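Local coordinates for protein threonine synthase (Brucella melitensis bv. 1, PDB 4F4F) that binds pyridoxal 5'-phosphate and probably catalyses the conversion of O-phospho-L-homoserine and water into L-threonine and phosphate, the last step of threonine biosynthesis, at residues 140-145 / 204-209; 169-174 / 192-197; 300-305 / 314-319; 371-376 / 392-397. All coordinates share one frame; numbering follows the deposited sequence.

Interaction 1: 140-145 / 204-209; sequences TIVGAT and NLVKGM
Val142 and Ala144 of strand 139-144 meet Val206 and Met209 of helix 199-211, an instance of helix-on-sheet packing in the alpha/beta domain of a pyridoxal-phosphate-dependent enzyme. Strand and helix segments run roughly antiparallel, at 148°, with 7.8 Å between their axes, and the side chains that meet are all apolar. The close part lies at the Val142 end. The Met209 chain, bent at its last torsion (chi3 -85°), turns its methyl group across the valine side chain at about a right angle. Leu221 of the neighbouring strand touches both residues, and Leu455 and Val458 of helix 455-465 also pack on Met209, so this end is buried. Toward Ala144 the fit relaxes. CG2 of Val206 rests over the strand backbone, 3.7 Å from Gly143 C. The same methyl lies 3.9 Å from Ala144 CB and 4.1 Å from Val142 CG1. Both Val206 and Ala144 are partly exposed, which marks this as the looser side of the contact, nearer to solvent than the methionine end. The tightest point is Met209 CE against Val142 CG1, at 3.4 Å closer than ordinary van der Waals contact.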
# COMPACT_ATOMS: atom_id res chain seq x y z
N THR A 140 20.04 5.50 1.62
CA THR A 140 19.58 6.61 0.81
C THR A 140 18.33 6.07 0.09
O THR A 140 18.43 5.21 -0.77
CB THR A 140 20.68 7.04 -0.19
OG1 THR A 140 21.87 7.41 0.52
CG2 THR A 140 20.19 8.20 -1.06
N ILE A 141 17.16 6.54 0.52
CA ILE A 141 15.87 6.13 -0.08
C ILE A 141 15.63 6.96 -1.32
O ILE A 141 15.70 8.19 -1.27
CB ILE A 141 14.68 6.34 0.88
CG1 ILE A 141 14.98 5.71 2.28
CG2 ILE A 141 13.38 5.81 0.24
CD1 ILE A 141 15.01 4.21 2.29
N VAL A 142 15.37 6.31 -2.45
CA VAL A 142 15.16 7.05 -3.70
C VAL A 142 13.89 6.54 -4.38
O VAL A 142 13.69 5.34 -4.48
CB VAL A 142 16.40 6.96 -4.63
CG1 VAL A 142 16.16 7.79 -5.88
CG2 VAL A 142 17.67 7.48 -3.94
N GLY A 143 12.99 7.43 -4.78
CA GLY A 143 11.82 7.05 -5.55
C GLY A 143 11.29 8.14 -6.45
O GLY A 143 11.70 9.30 -6.35
N ALA A 144 10.40 7.75 -7.36
CA ALA A 144 9.73 8.67 -8.27
C ALA A 144 8.24 8.60 -7.97
O ALA A 144 7.74 7.55 -7.57
CB ALA A 144 9.99 8.26 -9.71
N THR A 145 7.54 9.72 -8.11
CA THR A 145 6.09 9.74 -7.83
C THR A 145 5.41 10.70 -8.79
O THR A 145 6.03 11.65 -9.29
CB THR A 145 5.81 10.23 -6.39
OG1 THR A 145 4.40 10.16 -6.12
CG2 THR A 145 6.29 11.72 -6.20
N ASN A 204 12.52 6.74 -15.06
CA ASN A 204 13.69 6.33 -15.83
C ASN A 204 14.99 6.71 -15.13
O ASN A 204 15.95 5.93 -15.11
CB ASN A 204 13.61 6.89 -17.25
CG ASN A 204 12.65 6.12 -18.14
OD1 ASN A 204 12.40 4.96 -17.88
ND2 ASN A 204 12.13 6.74 -19.18
N LEU A 205 15.00 7.88 -14.48
CA LEU A 205 16.14 8.30 -13.69
C LEU A 205 16.33 7.41 -12.47
O LEU A 205 17.46 7.11 -12.09
CB LEU A 205 15.99 9.75 -13.25
CG LEU A 205 15.99 10.77 -14.40
CD1 LEU A 205 15.30 12.04 -13.91
CD2 LEU A 205 17.41 11.06 -14.89
N VAL A 206 15.24 7.03 -11.84
CA VAL A 206 15.34 6.15 -10.68
C VAL A 206 15.88 4.79 -11.08
O VAL A 206 16.76 4.23 -10.39
CB VAL A 206 14.02 6.06 -9.89
CG1 VAL A 206 14.08 4.93 -8.85
CG2 VAL A 206 13.72 7.40 -9.20
N LYS A 207 15.35 4.25 -12.18
CA LYS A 207 15.79 2.94 -12.70
C LYS A 207 17.27 3.05 -13.08
O LYS A 207 18.05 2.15 -12.80
CB LYS A 207 14.94 2.51 -13.91
N GLY A 208 17.65 4.18 -13.67
CA GLY A 208 19.05 4.52 -13.97
C GLY A 208 19.96 4.41 -12.74
O GLY A 208 21.01 3.76 -12.79
N MET A 209 19.56 5.04 -11.64
CA MET A 209 20.36 5.01 -10.42
C MET A 209 20.47 3.59 -9.90
O MET A 209 21.55 3.17 -9.49
CB MET A 209 19.75 5.91 -9.33
CG MET A 209 19.97 7.41 -9.60
SD MET A 209 19.36 8.54 -8.33
CE MET A 209 17.66 8.70 -8.84

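Interaction 2: 169-174 / 192-197; sequences FPNGRV and ALSIEG
Asn171 ND2 donates to Ser194 OG at 2.6 Å, nearly straight and within 5° of the amide plane, while the Asn171 backbone N donates to Ile195 O at 2.7 Å. One residue thus grips the adjacent strand by both main chain and side chain; with CG anti to the backbone N (chi1 -177°), the amide is carried to the serine hydroxyl. Earlier along the pair, Phe169 N bonds to Leu193 O and Ile195 N to Phe169 O, the parallel pairing of strands 163-170 and 190-196 in a beta-alpha-beta unit whose helix is 176-183. From the last bridged residue, Pro170, a type II turn to Arg173 leads the chain away. Two waters span this margin: one donates to Asn171 OD1 and Glu196 OE1, another to Asn171 O and Gly197 O. Farther in, the Phe169 ring takes a CH-pi contact from Ser194 CA, 4.0 Å from its centroid and 15° off the normal, while Ala192 CB sits at the ring edge. Gln179 and Met182 of the connecting helix also touch this ring. Ser194 OG, which accepts from the Asn171 amide, also meets a water held by Gly172 N, so side-chain and water bonding extend the grip past the last backbone bonds.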
# COMPACT_ATOMS: atom_id res chain seq x y z
N PHE A 169 9.78 14.08 -8.78
CA PHE A 169 8.44 14.30 -9.32
C PHE A 169 8.49 15.30 -10.47
O PHE A 169 9.44 16.09 -10.56
CB PHE A 169 7.50 14.78 -8.23
CG PHE A 169 7.86 16.11 -7.62
CD1 PHE A 169 7.35 17.28 -8.15
CD2 PHE A 169 8.64 16.18 -6.48
CE1 PHE A 169 7.66 18.49 -7.59
CE2 PHE A 169 8.98 17.41 -5.93
CZ PHE A 169 8.48 18.56 -6.48
N PRO A 170 7.50 15.26 -11.36
CA PRO A 170 7.61 16.08 -12.57
C PRO A 170 7.28 17.54 -12.28
O PRO A 170 6.22 17.85 -11.72
CB PRO A 170 6.59 15.47 -13.51
CG PRO A 170 5.63 14.75 -12.63
CD PRO A 170 6.43 14.26 -11.47
N ASN A 171 8.18 18.42 -12.69
CA ASN A 171 8.04 19.84 -12.46
C ASN A 171 6.73 20.36 -13.05
O ASN A 171 6.40 20.09 -14.20
CB ASN A 171 9.26 20.58 -13.05
CG ASN A 171 9.21 22.05 -12.79
OD1 ASN A 171 8.96 22.86 -13.69
ND2 ASN A 171 9.45 22.42 -11.56
N GLY A 172 5.96 21.06 -12.23
CA GLY A 172 4.73 21.70 -12.66
C GLY A 172 3.57 20.77 -12.95
O GLY A 172 2.49 21.25 -13.33
N ARG A 173 3.76 19.47 -12.75
CA ARG A 173 2.77 18.49 -13.14
C ARG A 173 2.14 17.72 -11.95
O ARG A 173 1.34 16.83 -12.15
CB ARG A 173 3.35 17.55 -14.19
CG ARG A 173 3.10 18.03 -15.60
CD ARG A 173 3.26 16.90 -16.62
NE ARG A 173 4.65 16.88 -17.03
CZ ARG A 173 5.16 17.61 -18.04
NH1 ARG A 173 6.46 17.56 -18.31
NH2 ARG A 173 4.37 18.39 -18.77
N VAL A 174 2.48 18.10 -10.72
CA VAL A 174 1.86 17.53 -9.53
C VAL A 174 0.75 18.48 -9.02
O VAL A 174 0.89 19.71 -9.06
CB VAL A 174 2.92 17.26 -8.43
CG1 VAL A 174 2.30 16.65 -7.16
CG2 VAL A 174 3.99 16.32 -9.01
N ALA A 192 13.20 17.01 -2.02
CA ALA A 192 12.16 16.92 -3.05
C ALA A 192 12.80 17.48 -4.31
O ALA A 192 13.21 18.63 -4.33
CB ALA A 192 10.93 17.75 -2.64
N LEU A 193 12.84 16.66 -5.36
CA LEU A 193 13.52 16.97 -6.59
C LEU A 193 12.47 17.10 -7.68
O LEU A 193 11.87 16.11 -8.05
CB LEU A 193 14.53 15.85 -6.94
CG LEU A 193 15.66 15.60 -5.93
CD1 LEU A 193 16.68 14.58 -6.42
CD2 LEU A 193 16.35 16.92 -5.56
N SER A 194 12.26 18.32 -8.16
CA SER A 194 11.29 18.65 -9.18
C SER A 194 12.03 18.57 -10.52
O SER A 194 12.77 19.49 -10.91
CB SER A 194 10.74 20.06 -8.89
OG SER A 194 9.72 20.47 -9.79
N ILE A 195 11.84 17.46 -11.23
CA ILE A 195 12.55 17.17 -12.48
C ILE A 195 11.87 17.89 -13.65
O ILE A 195 10.63 17.84 -13.79
CB ILE A 195 12.62 15.64 -12.73
CG1 ILE A 195 13.20 14.91 -11.49
CG2 ILE A 195 13.37 15.31 -14.04
CD1 ILE A 195 14.58 15.41 -11.07
N GLU A 196 12.65 18.55 -14.50
CA GLU A 196 12.15 19.17 -15.72
C GLU A 196 11.96 18.04 -16.75
O GLU A 196 12.78 17.85 -17.66
CB GLU A 196 13.05 20.33 -16.17
CG GLU A 196 13.25 21.37 -15.05
CD GLU A 196 13.39 22.82 -15.48
OE1 GLU A 196 12.36 23.40 -15.87
OE2 GLU A 196 14.51 23.42 -15.46
N GLY A 197 10.88 17.29 -16.53
CA GLY A 197 10.48 16.13 -17.33
C GLY A 197 9.18 15.57 -16.75
O GLY A 197 8.62 16.11 -15.79
O HOH W 1 9.84 22.80 -16.29
O HOH W 2 7.72 18.81 -16.09
O HOH W 3 7.04 21.62 -9.37

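Interaction 3: 300-305 / 314-319; sequences YEMRGV and DIQISS
Gln316 reaches across to Met302, Arg303 and Val305, and its side chain can be traced outward from CB, which meets Val305 CG2 at 3.6 Å. A chi1 of -173° swings CG away from the backbone N, and with the chain extended beyond it, CG comes to lie 3.5 Å from Met302 CE. The two ends of the amide then part: OE1 lies 3.1 Å from the same methyl, and NE2 donates to Arg303 O at 2.9 Å. That bond is almost straight at the hydrogen and lies in the glutamine amide plane, yet the donor stands above the carbonyl plane of Arg303, 48° out of it. The two segments are the limbs of a loop that leaves the short strand 299-301 and returns before helix 321-328, its second limb bordering the cofactor site: Ile315 comes near Gly260, and Ser318 OG bonds to Gly260 O. Tyr300 spans the buried end. Its hydroxyl accepts a nearly linear bond from Ser318 N at 2.8 Å, the donor lying near the ring plane, and its ring meets those of Phe349 and Phe321. Between this bond and the glutamine, Met302 CG packs on Ile317 CG2 at 3.5 Å. A water links Arg303 N to Gln316 O.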
# COMPACT_ATOMS: atom_id res chain seq x y z
N TYR A 300 -4.62 -13.19 -17.47
CA TYR A 300 -4.01 -11.98 -16.95
C TYR A 300 -3.27 -11.38 -18.09
O TYR A 300 -2.15 -11.81 -18.41
CB TYR A 300 -3.06 -12.36 -15.84
CG TYR A 300 -2.38 -11.22 -15.11
CD1 TYR A 300 -2.98 -10.62 -14.01
CD2 TYR A 300 -1.09 -10.83 -15.45
CE1 TYR A 300 -2.33 -9.62 -13.30
CE2 TYR A 300 -0.43 -9.83 -14.75
CZ TYR A 300 -1.06 -9.24 -13.66
OH TYR A 300 -0.39 -8.27 -12.94
N GLU A 301 -3.90 -10.41 -18.75
CA GLU A 301 -3.43 -9.89 -20.02
C GLU A 301 -3.31 -8.39 -19.97
O GLU A 301 -4.29 -7.69 -19.70
CB GLU A 301 -4.38 -10.28 -21.15
CG GLU A 301 -4.22 -11.73 -21.60
CD GLU A 301 -5.04 -12.06 -22.83
OE1 GLU A 301 -5.34 -13.27 -23.03
OE2 GLU A 301 -5.37 -11.12 -23.60
N MET A 302 -2.13 -7.88 -20.26
CA MET A 302 -1.89 -6.45 -20.20
C MET A 302 -2.64 -5.75 -21.33
O MET A 302 -2.67 -6.23 -22.44
CB MET A 302 -0.41 -6.17 -20.34
CG MET A 302 0.41 -6.76 -19.21
SD MET A 302 2.15 -6.62 -19.60
CE MET A 302 2.29 -4.82 -19.56
N ARG A 303 -3.25 -4.62 -21.02
CA ARG A 303 -3.89 -3.78 -22.03
C ARG A 303 -3.42 -2.35 -21.76
O ARG A 303 -2.71 -2.09 -20.77
CB ARG A 303 -5.42 -3.90 -21.94
CG ARG A 303 -5.97 -5.27 -22.30
CD ARG A 303 -7.49 -5.28 -22.15
NE ARG A 303 -8.16 -6.50 -22.65
CZ ARG A 303 -9.48 -6.68 -22.63
NH1 ARG A 303 -10.30 -5.75 -22.13
NH2 ARG A 303 -10.01 -7.81 -23.09
N GLY A 304 -3.79 -1.43 -22.64
CA GLY A 304 -3.34 -0.04 -22.51
C GLY A 304 -3.89 0.55 -21.22
O GLY A 304 -4.95 0.14 -20.77
N VAL A 305 -3.14 1.47 -20.62
CA VAL A 305 -3.56 2.09 -19.36
C VAL A 305 -4.49 3.27 -19.66
O VAL A 305 -4.13 4.14 -20.43
CB VAL A 305 -2.33 2.59 -18.59
CG1 VAL A 305 -2.74 3.31 -17.31
CG2 VAL A 305 -1.40 1.42 -18.29
N ASP A 314 -4.63 3.21 -11.42
CA ASP A 314 -4.41 3.17 -12.86
C ASP A 314 -3.19 2.29 -13.13
O ASP A 314 -2.09 2.79 -13.36
CB ASP A 314 -4.25 4.58 -13.43
CG ASP A 314 -5.60 5.33 -13.55
OD1 ASP A 314 -6.68 4.75 -13.34
OD2 ASP A 314 -5.57 6.54 -13.89
N ILE A 315 -3.40 0.97 -13.07
CA ILE A 315 -2.32 -0.02 -13.21
C ILE A 315 -2.44 -0.78 -14.51
O ILE A 315 -3.55 -1.13 -14.93
CB ILE A 315 -2.30 -1.07 -12.07
CG1 ILE A 315 -3.68 -1.76 -11.90
CG2 ILE A 315 -1.83 -0.42 -10.78
CD1 ILE A 315 -3.63 -3.17 -11.29
N GLN A 316 -1.29 -1.07 -15.12
CA GLN A 316 -1.22 -2.00 -16.25
C GLN A 316 -1.11 -3.45 -15.74
O GLN A 316 -1.79 -4.36 -16.22
CB GLN A 316 -0.03 -1.67 -17.16
CG GLN A 316 -0.04 -2.50 -18.43
CD GLN A 316 0.81 -1.88 -19.53
OE1 GLN A 316 2.02 -1.77 -19.42
NE2 GLN A 316 0.15 -1.49 -20.61
N ILE A 317 -0.26 -3.64 -14.74
CA ILE A 317 -0.09 -4.91 -14.04
C ILE A 317 -0.14 -4.68 -12.52
O ILE A 317 0.03 -3.57 -12.04
CB ILE A 317 1.24 -5.62 -14.39
CG1 ILE A 317 2.46 -4.75 -14.04
CG2 ILE A 317 1.28 -6.05 -15.86
CD1 ILE A 317 3.81 -5.43 -14.29
N SER A 318 -0.40 -5.73 -11.77
CA SER A 318 -0.58 -5.59 -10.34
C SER A 318 0.63 -6.22 -9.62
O SER A 318 0.76 -7.44 -9.59
CB SER A 318 -1.88 -6.26 -9.95
OG SER A 318 -2.18 -6.03 -8.60
N SER A 319 1.48 -5.38 -9.04
CA SER A 319 2.81 -5.81 -8.62
C SER A 319 2.81 -6.96 -7.58
O SER A 319 3.68 -7.81 -7.61
CB SER A 319 3.61 -4.61 -8.11
OG SER A 319 3.14 -4.23 -6.82
O HOH W 4 -3.70 -4.06 -18.16

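Interaction 4: 371-376 / 392-397; sequences DETAAT and SAIGVK
Glu372 O is gripped twice, by Thr376 N in the ordinary helical bond and by Thr376 OG1 at 2.8 Å, the two donors arriving from opposite faces of its plane. The second bond turns the threonine hydroxyl back onto its own helix, with OG1 beside the backbone N (chi1 -51°), and leaves CG2 facing the other helix. That methyl rests 3.5 Å from Ala393 O and also meets Val396 CG1, while OG1 lies against Lys397 CB. Thr373 fills the neighbouring space: its CG2 touches Ala393 CB at 3.9 Å, and OG1 lies 3.2 Å from Ile394 CG1, a close approach of a hydroxyl whose hydrogen-bond partners are Ser368 OG and Thr369 O. Beside this compact patch, Lys397 bends at its second torsion (chi2 -87°) and runs obliquely across Glu372. Its NZ forms a salt bridge to Glu372 OE1 of 3.3 Å, weak as a hydrogen bond, and a water donating to Glu372 OE2 and accepting from Lys397 NZ closes a second link. Neither charge depends on this pair alone: the ammonium group also binds Arg367 O and Glu401, and Glu372 OE1 accepts from Thr369 N. Such sharing probably keeps both groups ionised. Segments 371-376 and 392-397 of helices 370-384 and 390-402 cross at 89°, with 8.6 Å between their axes. The second helix lies beside strand 409-413, where Val396 touches Val411, and the Ile394 side chain comes within about 8 Å of the bound cofactor; the first follows strand 363-367, an outermost strand of the same mixed sheet.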
# COMPACT_ATOMS: atom_id res chain seq x y z
N ASP A 371 -18.04 7.11 -14.71
CA ASP A 371 -19.42 7.55 -14.48
C ASP A 371 -20.08 6.81 -13.29
O ASP A 371 -20.82 7.41 -12.51
CB ASP A 371 -20.27 7.36 -15.75
CG ASP A 371 -19.93 8.39 -16.83
OD1 ASP A 371 -19.16 9.33 -16.55
OD2 ASP A 371 -20.46 8.27 -17.95
N GLU A 372 -19.82 5.52 -13.19
CA GLU A 372 -20.36 4.70 -12.10
C GLU A 372 -19.78 5.17 -10.78
O GLU A 372 -20.48 5.27 -9.79
CB GLU A 372 -20.03 3.23 -12.31
CG GLU A 372 -20.87 2.59 -13.40
CD GLU A 372 -20.33 1.27 -13.90
OE1 GLU A 372 -19.23 0.84 -13.51
OE2 GLU A 372 -20.99 0.66 -14.76
N THR A 373 -18.48 5.46 -10.77
CA THR A 373 -17.81 5.97 -9.57
C THR A 373 -18.41 7.33 -9.15
O THR A 373 -18.70 7.54 -7.97
CB THR A 373 -16.30 6.09 -9.81
OG1 THR A 373 -15.75 4.82 -10.23
CG2 THR A 373 -15.59 6.56 -8.57
N ALA A 374 -18.59 8.25 -10.11
CA ALA A 374 -19.22 9.54 -9.79
C ALA A 374 -20.64 9.36 -9.20
O ALA A 374 -21.03 10.05 -8.26
CB ALA A 374 -19.25 10.44 -11.01
N ALA A 375 -21.41 8.45 -9.81
CA ALA A 375 -22.78 8.21 -9.41
C ALA A 375 -22.81 7.72 -7.95
O ALA A 375 -23.66 8.13 -7.18
CB ALA A 375 -23.45 7.21 -10.36
N THR A 376 -21.86 6.84 -7.60
CA THR A 376 -21.71 6.34 -6.23
C THR A 376 -21.36 7.45 -5.25
O THR A 376 -21.98 7.56 -4.18
CB THR A 376 -20.65 5.24 -6.19
OG1 THR A 376 -20.96 4.27 -7.20
CG2 THR A 376 -20.60 4.57 -4.81
N SER A 392 -12.31 5.22 -3.04
CA SER A 392 -13.19 4.63 -2.04
C SER A 392 -14.59 4.37 -2.57
O SER A 392 -15.20 3.35 -2.26
CB SER A 392 -13.28 5.55 -0.83
OG SER A 392 -11.98 5.87 -0.34
N ALA A 393 -15.07 5.25 -3.43
CA ALA A 393 -16.36 5.05 -4.06
C ALA A 393 -16.36 3.82 -4.97
O ALA A 393 -17.38 3.13 -5.06
CB ALA A 393 -16.80 6.30 -4.82
N ILE A 394 -15.25 3.57 -5.66
CA ILE A 394 -15.09 2.31 -6.40
C ILE A 394 -15.33 1.13 -5.49
O ILE A 394 -16.12 0.25 -5.82
CB ILE A 394 -13.73 2.23 -7.13
CG1 ILE A 394 -13.74 3.28 -8.26
CG2 ILE A 394 -13.49 0.82 -7.71
CD1 ILE A 394 -12.45 3.47 -9.07
N GLY A 395 -14.67 1.11 -4.35
CA GLY A 395 -14.95 0.10 -3.34
C GLY A 395 -16.41 -0.09 -2.99
O GLY A 395 -16.89 -1.23 -2.90
N VAL A 396 -17.12 1.00 -2.74
CA VAL A 396 -18.55 0.91 -2.37
C VAL A 396 -19.38 0.36 -3.53
O VAL A 396 -20.15 -0.57 -3.37
CB VAL A 396 -19.13 2.25 -1.86
CG1 VAL A 396 -20.62 2.14 -1.60
CG2 VAL A 396 -18.41 2.72 -0.59
N LYS A 397 -19.19 0.90 -4.72
CA LYS A 397 -19.91 0.40 -5.89
C LYS A 397 -19.75 -1.14 -6.05
O LYS A 397 -20.74 -1.89 -6.21
CB LYS A 397 -19.42 1.12 -7.16
CG LYS A 397 -20.20 0.78 -8.41
CD LYS A 397 -19.72 -0.43 -9.17
CE LYS A 397 -20.36 -0.47 -10.56
NZ LYS A 397 -19.86 -1.59 -11.39
O HOH W 5 -21.53 -1.54 -13.59

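How the interactions relate
From the N terminus, interaction 1 closes the first and longest loop, joining strand 139-144 to helix 199-211. Interaction 2 is nested inside it, pairing two strands of the same parallel sheet, and the two contacts touch where Thr145 O packs on Pro170 and Leu205 on Ile195. Strand 190-196 then runs on into the helix used by interaction 1. Interaction 3 follows in series, a short loop beside the cofactor site, its centre about 21 Å from that of interaction 1. Last comes interaction 4, whose second helix packs on the mixed sheet and whose first follows its edge strand 363-367; its nearest atoms are about 7 Å from interaction 3, without touching. No two loops cross.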